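Local coordinates for protein cytochrome C (Marichromatium purpuratum 984, PDB 5LO9) that probably oxidises thiosulfate to tetrathionate, and may also run the reverse reduction, passing electrons along its four covalently bound c-type hemes, at residues 39-44 with 88-93; 137-142 with 184-189; 4-9 with 81-86. All coordinates share one frame; numbering follows the deposited sequence.

Interaction 1. Residues 39-44 with 88-93; sequences RLAGLE and APASNA. With HEC (heme c), chain C; EDO (1,2-ethanediol), chain U.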
loop_
_atom_site.group_PDB
_atom_site.type_symbol
_atom_site.label_atom_id
_atom_site.label_comp_id
_atom_site.label_asym_id
_atom_site.label_seq_id
_atom_site.Cartn_x
_atom_site.Cartn_y
_atom_site.Cartn_z
ATOM N N ARG A 39 28.126 -17.730 37.561
ATOM C CA ARG A 39 27.042 -18.689 37.702
ATOM C C ARG A 39 27.420 -19.978 37.002
ATOM O O ARG A 39 27.752 -19.974 35.806
ATOM C CB ARG A 39 25.754 -18.134 37.085
ATOM C CG ARG A 39 24.650 -19.147 36.959
ATOM C CD ARG A 39 23.518 -18.682 36.055
ATOM N NE ARG A 39 22.758 -19.836 35.556
ATOM C CZ ARG A 39 21.932 -19.801 34.512
ATOM N NH1 ARG A 39 21.745 -18.665 33.858
ATOM N NH2 ARG A 39 21.311 -20.912 34.108
ATOM N N LEU A 40 27.281 -21.095 37.710
ATOM C CA LEU A 40 27.448 -22.393 37.075
ATOM C C LEU A 40 26.143 -23.188 36.976
ATOM O O LEU A 40 26.051 -24.097 36.146
ATOM C CB LEU A 40 28.509 -23.204 37.835
ATOM C CG LEU A 40 29.848 -22.498 38.068
ATOM C CD1 LEU A 40 30.733 -23.371 38.921
ATOM C CD2 LEU A 40 30.586 -22.174 36.758
ATOM N N ALA A 41 25.132 -22.840 37.768
ATOM C CA ALA A 41 23.922 -23.653 37.906
ATOM C C ALA A 41 23.070 -23.626 36.637
ATOM O O ALA A 41 22.595 -22.566 36.211
ATOM C CB ALA A 41 23.103 -23.146 39.086
ATOM N N GLY A 42 22.842 -24.802 36.059
ATOM C CA GLY A 42 22.040 -24.926 34.870
ATOM C C GLY A 42 22.765 -24.741 33.563
ATOM O O GLY A 42 22.136 -24.902 32.504
ATOM N N LEU A 43 24.051 -24.393 33.585
ATOM C CA LEU A 43 24.782 -24.261 32.335
ATOM C C LEU A 43 24.941 -25.633 31.694
ATOM O O LEU A 43 25.002 -26.651 32.377
ATOM C CB LEU A 43 26.144 -23.599 32.567
ATOM C CG LEU A 43 26.164 -22.068 32.468
ATOM C CD1 LEU A 43 25.212 -21.417 33.463
ATOM C CD2 LEU A 43 27.566 -21.558 32.692
ATOM N N GLU A 44 25.034 -25.651 30.375
ATOM C CA GLU A 44 25.132 -26.917 29.670
ATOM C C GLU A 44 26.404 -27.647 30.102
ATOM O O GLU A 44 27.490 -27.048 30.092
ATOM C CB GLU A 44 25.139 -26.662 28.169
ATOM C CG GLU A 44 23.782 -26.384 27.568
ATOM C CD GLU A 44 22.953 -27.619 27.239
ATOM O OE1 GLU A 44 23.401 -28.775 27.473
ATOM O OE2 GLU A 44 21.832 -27.401 26.733
ATOM N N ALA A 88 19.004 -26.614 39.382
ATOM C CA ALA A 88 18.086 -25.603 38.931
ATOM C C ALA A 88 18.872 -24.337 38.699
ATOM O O ALA A 88 19.778 -24.027 39.479
ATOM C CB ALA A 88 17.002 -25.318 39.954
ATOM N N PRO A 89 18.555 -23.593 37.655
ATOM C CA PRO A 89 19.202 -22.300 37.461
ATOM C C PRO A 89 19.112 -21.462 38.727
ATOM O O PRO A 89 18.170 -21.577 39.512
ATOM C CB PRO A 89 18.424 -21.679 36.293
ATOM C CG PRO A 89 17.865 -22.796 35.582
ATOM C CD PRO A 89 17.582 -23.876 36.605
ATOM N N ALA A 90 20.134 -20.648 38.937
ATOM C CA ALA A 90 20.192 -19.765 40.085
ATOM C C ALA A 90 21.141 -18.616 39.771
ATOM O O ALA A 90 22.045 -18.734 38.943
ATOM C CB ALA A 90 20.654 -20.532 41.323
ATOM N N SER A 91 20.958 -17.519 40.482
ATOM C CA SER A 91 21.805 -16.363 40.285
ATOM C C SER A 91 21.923 -15.611 41.588
ATOM O O SER A 91 20.928 -15.391 42.279
ATOM C CB SER A 91 21.254 -15.422 39.224
ATOM O OG SER A 91 21.902 -14.155 39.323
ATOM N N ASN A 92 23.139 -15.217 41.907
ATOM C CA ASN A 92 23.395 -14.341 43.033
ATOM C C ASN A 92 23.933 -13.018 42.516
ATOM O O ASN A 92 24.788 -12.375 43.126
ATOM C CB ASN A 92 24.319 -15.017 44.031
ATOM C CG ASN A 92 23.705 -16.271 44.604
ATOM O OD1 ASN A 92 22.540 -16.277 45.049
ATOM N ND2 ASN A 92 24.458 -17.369 44.539
ATOM N N ALA A 93 23.398 -12.600 41.376
ATOM C CA ALA A 93 23.801 -11.361 40.745
ATOM C C ALA A 93 23.263 -10.145 41.486
ATOM O O ALA A 93 22.192 -10.166 42.098
ATOM C CB ALA A 93 23.305 -11.332 39.313
HETATM FE FE HEC C . 35.387 -21.504 39.437
HETATM C CHA HEC C . 34.958 -19.457 36.642
HETATM C CHB HEC C . 34.133 -24.260 37.616
HETATM C CHC HEC C . 36.158 -23.633 42.120
HETATM C CHD HEC C . 36.405 -18.723 41.348
HETATM N NA HEC C . 34.669 -21.819 37.492
HETATM C C1A HEC C . 34.574 -20.875 36.532
HETATM C C2A HEC C . 34.041 -21.400 35.241
HETATM C C3A HEC C . 33.814 -22.812 35.546
HETATM C C4A HEC C . 34.223 -22.961 36.959
HETATM C CMA HEC C . 33.279 -23.824 34.598
HETATM C CAA HEC C . 33.773 -20.695 33.925
HETATM C CBA HEC C . 32.317 -20.274 33.959
HETATM C CGA HEC C . 31.718 -19.820 32.643
HETATM O O1A HEC C . 30.602 -19.250 32.691
HETATM O O2A HEC C . 32.308 -20.014 31.559
HETATM N NB HEC C . 35.168 -23.545 39.799
HETATM C C1B HEC C . 34.644 -24.450 38.968
HETATM C C2B HEC C . 34.639 -25.806 39.531
HETATM C C3B HEC C . 35.237 -25.636 40.857
HETATM C C4B HEC C . 35.538 -24.197 40.917
HETATM C CMB HEC C . 34.108 -27.033 38.882
HETATM C CAB HEC C . 35.514 -26.692 41.879
HETATM C CBB HEC C . 36.425 -27.734 41.248
HETATM N NC HEC C . 36.130 -21.221 41.365
HETATM C C1C HEC C . 36.382 -22.181 42.264
HETATM C C2C HEC C . 36.896 -21.641 43.537
HETATM C C3C HEC C . 36.952 -20.201 43.319
HETATM C C4C HEC C . 36.445 -20.059 41.942
HETATM C CMC HEC C . 37.253 -22.422 44.750
HETATM C CAC HEC C . 37.395 -19.099 44.236
HETATM C CBC HEC C . 38.750 -19.370 44.800
HETATM N ND HEC C . 35.646 -19.471 39.065
HETATM C C1D HEC C . 36.056 -18.551 39.942
HETATM C C2D HEC C . 36.129 -17.201 39.369
HETATM C C3D HEC C . 35.706 -17.388 37.990
HETATM C C4D HEC C . 35.442 -18.848 37.898
HETATM C CMD HEC C . 36.551 -15.936 40.039
HETATM C CAD HEC C . 35.668 -16.319 36.939
HETATM C CBD HEC C . 36.926 -16.588 36.111
HETATM C CGD HEC C . 37.096 -15.590 35.004
HETATM O O1D HEC C . 37.688 -15.930 33.939
HETATM O O2D HEC C . 36.651 -14.453 35.234
HETATM C C1 EDO U . 26.601 -11.075 46.229
HETATM O O1 EDO U . 26.568 -12.039 45.158
HETATM C C2 EDO U . 28.050 -10.907 46.702
HETATM O O2 EDO U . 28.203 -9.568 47.177
#
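R39 stretches its aliphatic chain along the carbonyl of A90, with CD 3.2 Å from A90 O and the guanidinium beyond it drawing alongside the proline ring, NH2 3.7 Å from P89 CB. CG stands anti to the backbone N (chi1 169°) and the chain runs extended to NE, which carries the flat head across to A41 of its own segment. R39 NE and R39 NH2 take A41 O together, side-on, at 2.8 Å and 3.0 Å, with that oxygen only 1° out of the guanidinium plane, a two-nitrogen grip that fixes the rotation of the head. NH1 reaches into the second heme domain with a weak bond to A140 O. L40 turns away from 88-93 and lays CD2 over pyrrole A of the heme, 3.5 Å from C3A. A41 sets its methyl against 88-90, CB 3.5 Å from A88 O and 4.2 Å from A90 CB. G42 takes the left-handed backbone angles of the third turn residue beside P89, and L43 N completes the bend by bonding to L40 O. L43 CD1 then lies over one face of the R39 guanidinium, toward its rim, while CD2 points to propionate oxygen O1A of the heme. E44 sits at the N-cap position of helix 45-57. S91 OG accepts from A93 N in an ST turn and also bonds G141 O. No hydrogen bond joins the two segments directly; apolar contact and the arginine stem hold them together. A type II turn from L40 to L43, set just before a helix and offering L40 to the porphyrin and L43 to a propionate, forms part of the heme crevice wall of this c-type cytochrome domain.

Interaction 2. Residues 137-142 with 184-189; sequences PPLAGQ and AYFATR. With HEC (heme c), chain D.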
loop_
_atom_site.group_PDB
_atom_site.type_symbol
_atom_site.label_atom_id
_atom_site.label_comp_id
_atom_site.label_asym_id
_atom_site.label_seq_id
_atom_site.Cartn_x
_atom_site.Cartn_y
_atom_site.Cartn_z
ATOM N N PRO A 137 26.417 -19.971 25.546
ATOM C CA PRO A 137 26.056 -20.029 26.961
ATOM C C PRO A 137 25.077 -18.934 27.326
ATOM O O PRO A 137 24.979 -17.915 26.617
ATOM C CB PRO A 137 27.402 -19.804 27.680
ATOM C CG PRO A 137 28.115 -18.902 26.777
ATOM C CD PRO A 137 27.754 -19.391 25.362
ATOM N N PRO A 138 24.400 -19.072 28.468
ATOM C CA PRO A 138 23.546 -17.991 28.956
ATOM C C PRO A 138 24.368 -16.823 29.445
ATOM O O PRO A 138 25.488 -16.989 29.924
ATOM C CB PRO A 138 22.777 -18.637 30.105
ATOM C CG PRO A 138 23.621 -19.747 30.575
ATOM C CD PRO A 138 24.511 -20.165 29.438
ATOM N N LEU A 139 23.812 -15.629 29.245
ATOM C CA LEU A 139 24.232 -14.386 29.883
ATOM C C LEU A 139 23.288 -13.966 31.014
ATOM O O LEU A 139 23.676 -13.198 31.910
ATOM C CB LEU A 139 24.268 -13.276 28.835
ATOM C CG LEU A 139 24.990 -13.622 27.535
ATOM C CD1 LEU A 139 24.843 -12.479 26.564
ATOM C CD2 LEU A 139 26.457 -13.894 27.765
ATOM N N ALA A 140 22.054 -14.436 30.980
ATOM C CA ALA A 140 21.078 -14.043 31.974
ATOM C C ALA A 140 21.469 -14.559 33.351
ATOM O O ALA A 140 21.743 -15.754 33.533
ATOM C CB ALA A 140 19.723 -14.583 31.571
ATOM N N GLY A 141 21.504 -13.648 34.316
ATOM C CA GLY A 141 21.805 -13.992 35.686
ATOM C C GLY A 141 23.273 -14.173 36.010
ATOM O O GLY A 141 23.611 -14.276 37.194
ATOM N N GLN A 142 24.166 -14.158 35.025
ATOM C CA GLN A 142 25.581 -14.149 35.348
ATOM C C GLN A 142 25.905 -12.865 36.105
ATOM O O GLN A 142 25.421 -11.793 35.735
ATOM C CB GLN A 142 26.424 -14.227 34.072
ATOM C CG GLN A 142 26.510 -15.598 33.475
ATOM C CD GLN A 142 27.324 -16.593 34.324
ATOM O OE1 GLN A 142 27.814 -16.275 35.414
ATOM N NE2 GLN A 142 27.486 -17.796 33.800
ATOM N N ALA A 184 25.247 -5.008 32.964
ATOM C CA ALA A 184 24.164 -4.746 33.913
ATOM C C ALA A 184 22.833 -5.260 33.376
ATOM O O ALA A 184 22.057 -5.878 34.115
ATOM C CB ALA A 184 24.084 -3.254 34.226
ATOM N N TYR A 185 22.581 -5.055 32.082
ATOM C CA TYR A 185 21.348 -5.529 31.484
ATOM C C TYR A 185 21.202 -7.027 31.680
ATOM O O TYR A 185 20.222 -7.495 32.263
ATOM C CB TYR A 185 21.322 -5.181 29.993
ATOM C CG TYR A 185 20.055 -5.644 29.306
ATOM C CD1 TYR A 185 18.919 -4.848 29.275
ATOM C CD2 TYR A 185 19.974 -6.911 28.752
ATOM C CE1 TYR A 185 17.739 -5.292 28.671
ATOM C CE2 TYR A 185 18.815 -7.358 28.155
ATOM C CZ TYR A 185 17.689 -6.547 28.124
ATOM O OH TYR A 185 16.533 -7.003 27.516
ATOM N N PHE A 186 22.196 -7.797 31.260
ATOM C CA PHE A 186 22.025 -9.246 31.318
ATOM C C PHE A 186 22.123 -9.755 32.743
ATOM O O PHE A 186 21.499 -10.767 33.077
ATOM C CB PHE A 186 23.035 -9.954 30.404
ATOM C CG PHE A 186 22.605 -9.968 28.976
ATOM C CD1 PHE A 186 21.499 -10.719 28.587
ATOM C CD2 PHE A 186 23.256 -9.192 28.030
ATOM C CE1 PHE A 186 21.070 -10.725 27.268
ATOM C CE2 PHE A 186 22.838 -9.185 26.722
ATOM C CZ PHE A 186 21.739 -9.953 26.333
ATOM N N ALA A 187 22.870 -9.068 33.603
ATOM C CA ALA A 187 22.913 -9.477 35.002
ATOM C C ALA A 187 21.550 -9.325 35.678
ATOM O O ALA A 187 21.230 -10.075 36.606
ATOM C CB ALA A 187 23.990 -8.686 35.735
ATOM N N THR A 188 20.714 -8.393 35.211
ATOM C CA THR A 188 19.388 -8.195 35.794
ATOM C C THR A 188 18.279 -8.887 34.994
ATOM O O THR A 188 17.122 -8.469 35.096
ATOM C CB THR A 188 19.051 -6.705 35.952
ATOM O OG1 THR A 188 18.988 -6.060 34.671
ATOM C CG2 THR A 188 20.109 -5.999 36.766
ATOM N N ARG A 189 18.610 -9.904 34.108
ATOM C CA ARG A 189 17.470 -10.626 33.539
ATOM C C ARG A 189 17.061 -11.800 34.411
ATOM O O ARG A 189 17.863 -12.345 35.183
ATOM C CB ARG A 189 17.747 -11.211 32.147
ATOM C CG ARG A 189 18.237 -10.328 31.019
ATOM C CD ARG A 189 17.235 -9.283 30.592
ATOM N NE ARG A 189 17.392 -8.158 31.498
ATOM C CZ ARG A 189 16.491 -7.227 31.719
ATOM N NH1 ARG A 189 15.317 -7.298 31.092
ATOM N NH2 ARG A 189 16.784 -6.244 32.579
HETATM FE FE HEC D . 28.528 -13.862 23.143
HETATM C CHA HEC D . 30.111 -16.237 25.143
HETATM C CHB HEC D . 28.551 -11.607 25.824
HETATM C CHC HEC D . 26.814 -11.523 21.203
HETATM C CHD HEC D . 28.765 -15.995 20.399
HETATM N NA HEC D . 29.201 -13.931 25.118
HETATM C C1A HEC D . 29.793 -14.954 25.719
HETATM C C2A HEC D . 30.174 -14.687 27.118
HETATM C C3A HEC D . 29.730 -13.305 27.320
HETATM C C4A HEC D . 29.135 -12.934 26.008
HETATM C CMA HEC D . 29.863 -12.500 28.583
HETATM C CAA HEC D . 30.854 -15.578 28.127
HETATM C CBA HEC D . 29.800 -16.330 28.923
HETATM C CGA HEC D . 30.437 -17.179 29.999
HETATM O O1A HEC D . 29.726 -18.012 30.600
HETATM O O2A HEC D . 31.653 -17.009 30.250
HETATM N NB HEC D . 27.813 -11.927 23.458
HETATM C C1B HEC D . 27.909 -11.204 24.577
HETATM C C2B HEC D . 27.286 -9.861 24.456
HETATM C C3B HEC D . 26.790 -9.841 23.076
HETATM C C4B HEC D . 27.176 -11.165 22.565
HETATM C CMB HEC D . 27.217 -8.792 25.512
HETATM C CAB HEC D . 26.042 -8.769 22.335
HETATM C CBB HEC D . 26.827 -7.489 22.358
HETATM N NC HEC D . 27.892 -13.775 21.165
HETATM C C1C HEC D . 27.215 -12.787 20.592
HETATM C C2C HEC D . 26.892 -13.041 19.174
HETATM C C3C HEC D . 27.482 -14.360 18.910
HETATM C C4C HEC D . 28.077 -14.706 20.228
HETATM C CMC HEC D . 26.152 -12.110 18.264
HETATM C CAC HEC D . 27.463 -15.232 17.675
HETATM C CBC HEC D . 27.678 -14.588 16.335
HETATM N ND HEC D . 29.293 -15.765 22.825
HETATM C C1D HEC D . 29.319 -16.428 21.680
HETATM C C2D HEC D . 29.949 -17.757 21.795
HETATM C C3D HEC D . 30.345 -17.856 23.181
HETATM C C4D HEC D . 29.882 -16.551 23.731
HETATM C CMD HEC D . 30.154 -18.760 20.731
HETATM C CAD HEC D . 31.044 -19.015 23.848
HETATM C CBD HEC D . 32.563 -18.804 23.889
HETATM C CGD HEC D . 33.298 -20.067 24.292
HETATM O O1D HEC D . 34.241 -19.910 25.092
HETATM O O2D HEC D . 32.942 -21.190 23.842
#
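F186 and L139 account for much of the buried surface, the leucine lying over one face of the phenyl ring. L139 CB sits 3.7 Å from F186 CG, and its CD1 stands above the ring centre, 3.8 Å from the centroid and 10° off the normal, a CH-pi contact. Y185 CD2 covers the opposite ring face, so the phenyl is held between an aliphatic and an aromatic neighbour. The other branch of the leucine serves the heme: with CG anti to the carbonyl carbon (chi1 -48°), the fork opens so that CD2 lies over pyrrole A, 3.3 Å from C4A. L139 is thus a spacer between porphyrin and phenyl, and P137, two residues earlier, packs CD on the heme at CAD while its O takes the ND1 proton of the axial ligand H125. The backbone of F186 does a second job. Its O, at the C-terminal end of helix 176-187, accepts from G141 N at 3.1 Å (N-H...O 159°) and from R189 N, the two donors arriving from opposite faces of the carbonyl plane; A140 CA adds a C-H...O contact. A187 follows with CB 3.4 Å from Q142 O, whereas the bent side chain of Q142 leaves the contact and gives OE1 to R39 N. The chemistry is therefore mostly apolar, with one buried carbonyl doubly satisfied; the two N-H groups would probably offset the partial negative charge at this helix end, and of the two only the G141 bond ties the L139-Q142 type II turn to it.

Interaction 3. Residues 4-9 with 81-86; sequences RGRTLA and SAYYGA
G5 meets Y83 where the two helices come closest, CA to Y83 CB 3.8 Å, the missing side chain letting the tyrosine stem in against the backbone. With CG anti to its own N (chi1 169°), the Y83 ring lies flat along helix 4-9: G5 O and R6 CA stand over one face, R6 CA 3.9 Å from the centroid (CH-pi). A9 CB fills the corner between two rings, 3.4 Å from both Y83 CE2 and Y84 OH, while Y83 CD2 rests over the centre of the Y84 ring. The loose side is at R6, partly exposed. Its CG packs on Y83 CE1, but the guanidinium bends away to a salt bridge with E3. Replacing Y83 by an alanine is likely to open a gap beside G5, leaving one face of the Y84 ring without this cover and A9 with Y84 alone of the two rings. The axes cross at -84°, 8.3 Å apart, consistent with the N- and C-terminal helix pair of a class I cytochrome c domain, here the chain's first. Y84 carries the packing on to L48 of helix 45-57 and to the heme-bound C21, and F2 of helix 2-10 meets the Y83 ring.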
loop_
_atom_site.group_PDB
_atom_site.type_symbol
_atom_site.label_atom_id
_atom_site.label_comp_id
_atom_site.label_asym_id
_atom_site.label_seq_id
_atom_site.Cartn_x
_atom_site.Cartn_y
_atom_site.Cartn_z
ATOM N N ARG A 4 30.097 -37.764 42.746
ATOM C CA ARG A 4 31.415 -37.159 42.819
ATOM C C ARG A 4 31.297 -35.652 42.641
ATOM O O ARG A 4 31.870 -34.873 43.415
ATOM C CB ARG A 4 32.332 -37.784 41.758
ATOM C CG ARG A 4 33.737 -37.152 41.636
ATOM C CD ARG A 4 34.717 -37.550 42.775
ATOM N NE ARG A 4 36.068 -37.855 42.266
ATOM C CZ ARG A 4 36.450 -39.038 41.773
ATOM N NH1 ARG A 4 35.590 -40.061 41.726
ATOM N NH2 ARG A 4 37.701 -39.197 41.328
ATOM N N GLY A 5 30.507 -35.227 41.646
ATOM C CA GLY A 5 30.256 -33.811 41.450
ATOM C C GLY A 5 29.738 -33.113 42.693
ATOM O O GLY A 5 30.219 -32.033 43.063
ATOM N N ARG A 6 28.746 -33.712 43.356
ATOM C CA ARG A 6 28.193 -33.080 44.554
ATOM C C ARG A 6 29.260 -32.940 45.631
ATOM O O ARG A 6 29.398 -31.875 46.252
ATOM C CB ARG A 6 26.970 -33.843 45.094
ATOM C CG ARG A 6 26.098 -32.980 46.090
ATOM C CD ARG A 6 25.223 -33.783 47.071
ATOM N NE ARG A 6 24.724 -35.024 46.472
ATOM C CZ ARG A 6 23.524 -35.169 45.900
ATOM N NH1 ARG A 6 22.671 -34.137 45.821
ATOM N NH2 ARG A 6 23.191 -36.350 45.372
ATOM N N THR A 7 30.032 -34.000 45.878
ATOM C CA THR A 7 30.988 -33.895 46.972
ATOM C C THR A 7 32.090 -32.880 46.640
ATOM O O THR A 7 32.484 -32.102 47.519
ATOM C CB THR A 7 31.563 -35.285 47.322
ATOM O OG1 THR A 7 32.284 -35.804 46.204
ATOM C CG2 THR A 7 30.416 -36.312 47.720
ATOM N N LEU A 8 32.503 -32.774 45.365
ATOM C CA LEU A 8 33.464 -31.731 44.994
ATOM C C LEU A 8 32.859 -30.344 45.087
ATOM O O LEU A 8 33.535 -29.393 45.509
ATOM C CB LEU A 8 33.980 -31.940 43.582
ATOM C CG LEU A 8 35.040 -33.004 43.366
ATOM C CD1 LEU A 8 35.498 -33.007 41.892
ATOM C CD2 LEU A 8 36.192 -32.745 44.301
ATOM N N ALA A 9 31.609 -30.183 44.663
ATOM C CA ALA A 9 31.022 -28.855 44.757
ATOM C C ALA A 9 30.791 -28.453 46.206
ATOM O O ALA A 9 31.055 -27.302 46.574
ATOM C CB ALA A 9 29.728 -28.784 43.965
ATOM N N SER A 81 30.877 -31.042 35.874
ATOM C CA SER A 81 30.072 -30.519 34.784
ATOM C C SER A 81 28.642 -31.064 34.850
ATOM O O SER A 81 27.677 -30.303 34.759
ATOM C CB SER A 81 30.735 -30.848 33.453
ATOM O OG SER A 81 32.073 -30.370 33.426
ATOM N N ALA A 82 28.485 -32.376 35.068
ATOM C CA ALA A 82 27.148 -32.963 35.175
ATOM C C ALA A 82 26.417 -32.479 36.414
ATOM O O ALA A 82 25.189 -32.326 36.394
ATOM C CB ALA A 82 27.237 -34.470 35.201
ATOM N N TYR A 83 27.135 -32.266 37.516
ATOM C CA TYR A 83 26.468 -31.806 38.733
ATOM C C TYR A 83 25.884 -30.409 38.551
ATOM O O TYR A 83 24.699 -30.184 38.821
ATOM C CB TYR A 83 27.435 -31.820 39.918
ATOM C CG TYR A 83 26.898 -31.117 41.137
ATOM C CD1 TYR A 83 26.080 -31.765 42.027
ATOM C CD2 TYR A 83 27.206 -29.798 41.390
ATOM C CE1 TYR A 83 25.570 -31.111 43.153
ATOM C CE2 TYR A 83 26.711 -29.135 42.523
ATOM C CZ TYR A 83 25.887 -29.800 43.400
ATOM O OH TYR A 83 25.394 -29.149 44.530
ATOM N N TYR A 84 26.684 -29.461 38.060
ATOM C CA TYR A 84 26.203 -28.084 37.946
ATOM C C TYR A 84 25.160 -27.962 36.844
ATOM O O TYR A 84 24.287 -27.092 36.915
ATOM C CB TYR A 84 27.380 -27.113 37.712
ATOM C CG TYR A 84 28.067 -26.734 39.004
ATOM C CD1 TYR A 84 27.380 -26.025 39.966
ATOM C CD2 TYR A 84 29.372 -27.114 39.285
ATOM C CE1 TYR A 84 27.957 -25.693 41.170
ATOM C CE2 TYR A 84 29.978 -26.766 40.495
ATOM C CZ TYR A 84 29.249 -26.063 41.433
ATOM O OH TYR A 84 29.757 -25.698 42.655
ATOM N N GLY A 85 25.225 -28.843 35.845
ATOM C CA GLY A 85 24.257 -28.831 34.768
ATOM C C GLY A 85 22.907 -29.362 35.175
ATOM O O GLY A 85 21.886 -29.001 34.571
ATOM N N ALA A 86 22.877 -30.214 36.198
ATOM C CA ALA A 86 21.618 -30.732 36.714
ATOM C C ALA A 86 20.934 -29.800 37.695
ATOM O O ALA A 86 19.746 -29.979 37.953
ATOM C CB ALA A 86 21.842 -32.063 37.413
#

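In the fold
From the N terminus, interaction 3 opens first on helix 2-10, and its loop runs past the heme-binding residues until helix 74-86 returns at 81-86. Interaction 1 starts inside that loop, at 39-44, and closes just after it, at 88-93, so the two cross; they meet where G42 N bonds to Y84 O, tying the heme-side turn to the end of helix 74-86. Interaction 2 follows in series, closing the loop between 137-142 and the end of helix 176-187 in the second cytochrome c region. It does not touch interaction 3, but interaction 1 meets it through the R39-Q142 and S91-G141 hydrogen bonds and so helps join the two heme domains.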